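Local coordinates for periplasmic binding protein (Veillonella parvula, PDB 4LJS) that probably captures a metal-chelate type ligand, such as an iron siderophore or cobalamin-like compound, in the periplasm, for delivery to an ABC transporter, at residues A[255-260]-A[288-293]. Sequence-based numbering, arbitrary orientation.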
# COMPACT_ATOMS: atom_id res chain seq x y z
N GLY A 255 12.52 6.40 2.44
CA GLY A 255 13.84 6.93 2.70
C GLY A 255 13.90 7.92 3.84
O GLY A 255 14.94 8.10 4.47
N GLU A 256 12.76 8.54 4.12
CA GLU A 256 12.71 9.63 5.09
C GLU A 256 12.35 9.20 6.51
O GLU A 256 12.06 10.04 7.36
CB GLU A 256 11.79 10.74 4.58
CG GLU A 256 12.35 11.40 3.33
CD GLU A 256 11.29 11.93 2.41
OE1 GLU A 256 10.23 12.36 2.91
OE2 GLU A 256 11.50 11.92 1.18
N TYR A 257 12.40 7.89 6.76
CA TYR A 257 12.27 7.34 8.10
C TYR A 257 13.34 7.88 9.04
O TYR A 257 13.07 8.15 10.22
CB TYR A 257 12.34 5.81 8.07
CG TYR A 257 11.00 5.13 7.84
CD1 TYR A 257 10.13 5.57 6.86
CD2 TYR A 257 10.62 4.03 8.60
CE1 TYR A 257 8.90 4.95 6.65
CE2 TYR A 257 9.40 3.40 8.40
CZ TYR A 257 8.54 3.87 7.42
OH TYR A 257 7.33 3.25 7.20
N SER A 258 14.56 8.02 8.52
CA SER A 258 15.69 8.50 9.32
C SER A 258 15.53 9.95 9.78
O SER A 258 16.22 10.40 10.69
CB SER A 258 17.00 8.33 8.55
OG SER A 258 16.99 9.07 7.34
N GLN A 259 14.60 10.67 9.15
CA GLN A 259 14.34 12.06 9.50
C GLN A 259 13.08 12.22 10.34
O GLN A 259 12.63 13.33 10.57
CB GLN A 259 14.23 12.91 8.24
CG GLN A 259 15.55 13.13 7.53
CD GLN A 259 16.57 13.80 8.43
OE1 GLN A 259 17.47 13.15 8.96
NE2 GLN A 259 16.43 15.11 8.60
N ALA A 260 12.53 11.10 10.81
CA ALA A 260 11.24 11.08 11.51
C ALA A 260 11.12 12.08 12.67
O ALA A 260 10.19 12.88 12.71
CB ALA A 260 10.92 9.66 12.01
N PRO A 288 2.78 5.77 7.81
CA PRO A 288 3.72 5.35 6.76
C PRO A 288 3.08 5.37 5.37
O PRO A 288 1.97 4.87 5.18
CB PRO A 288 4.11 3.92 7.17
CG PRO A 288 3.06 3.48 8.14
CD PRO A 288 2.56 4.73 8.82
N LEU A 289 3.79 5.99 4.43
CA LEU A 289 3.38 6.05 3.03
C LEU A 289 3.11 4.65 2.48
O LEU A 289 2.15 4.43 1.74
CB LEU A 289 4.46 6.75 2.19
CG LEU A 289 4.13 7.07 0.73
CD1 LEU A 289 2.86 7.91 0.62
CD2 LEU A 289 5.30 7.79 0.06
N LEU A 290 3.96 3.69 2.86
CA LEU A 290 3.81 2.31 2.38
C LEU A 290 2.47 1.68 2.79
O LEU A 290 2.09 0.63 2.29
CB LEU A 290 5.00 1.44 2.82
CG LEU A 290 5.28 1.16 4.31
CD1 LEU A 290 4.32 0.12 4.89
CD2 LEU A 290 6.73 0.72 4.55
N ALA A 291 1.76 2.33 3.71
CA ALA A 291 0.46 1.84 4.16
C ALA A 291 -0.70 2.59 3.52
O ALA A 291 -1.85 2.19 3.66
CB ALA A 291 0.35 1.92 5.67
N VAL A 292 -0.41 3.69 2.82
CA VAL A 292 -1.48 4.51 2.26
C VAL A 292 -1.28 4.87 0.79
O VAL A 292 -2.04 5.67 0.23
CB VAL A 292 -1.70 5.82 3.06
CG1 VAL A 292 -2.13 5.51 4.48
CG2 VAL A 292 -0.45 6.66 3.06
N TYR A 293 -0.27 4.29 0.17
CA TYR A 293 -0.07 4.50 -1.26
C TYR A 293 0.21 3.14 -1.91
O TYR A 293 1.26 2.55 -1.68
CB TYR A 293 1.06 5.50 -1.50
CG TYR A 293 1.25 5.87 -2.95
CD1 TYR A 293 2.01 5.07 -3.79
CD2 TYR A 293 0.67 7.02 -3.48
CE1 TYR A 293 2.18 5.39 -5.12
CE2 TYR A 293 0.85 7.36 -4.82
CZ TYR A 293 1.61 6.53 -5.63
OH TYR A 293 1.79 6.84 -6.97
O HOH W 1 6.61 4.41 4.52
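A single water ties the phenol OH of Tyr-257 to the main chain of the other loop: it lies 3.0 Å from that OH and accepts a hydrogen bond from the backbone N of Leu-290 at 3.2 Å. Both loops leave the ends of neighbouring parallel strands, 247-252 and 284-288, in the second lobe of a two-lobed periplasmic binding protein, each running on to a helix as in an alternating beta-alpha fold. With no direct hydrogen bond across the pair, the reach is made by one side chain. Tyr-257 sends its ring lengthwise across the gap, so that the tip does the touching while the backbones stay well apart, 8.9 Å between CA of Tyr-257 and CA of Pro-288. The OH settles 3.3 Å from CB of Pro-288, which approaches the phenol at a slant; Tyr-257 CZ lies 4.4 Å from Pro-288 CB, a loose apolar contact. The ring of Tyr-78 also meets that of Tyr-257, the planes about 40° apart, and Ile-323 near the C-terminus touches it too. Pro-288 in turn packs on Ile-305 of helix 299-310. Past the strand the chain winds through a tight turn, Ala-291 N bonding to Pro-288 O at 2.9 Å; Leu-290 lies inside this turn and gives its N-H to the water. The Leu-290 side chain crosses the phenol at about a right angle: with CG set between the backbone N and the carbonyl carbon (chi1 64°), its CD2 methyl comes 3.7 Å from Tyr-257 OH.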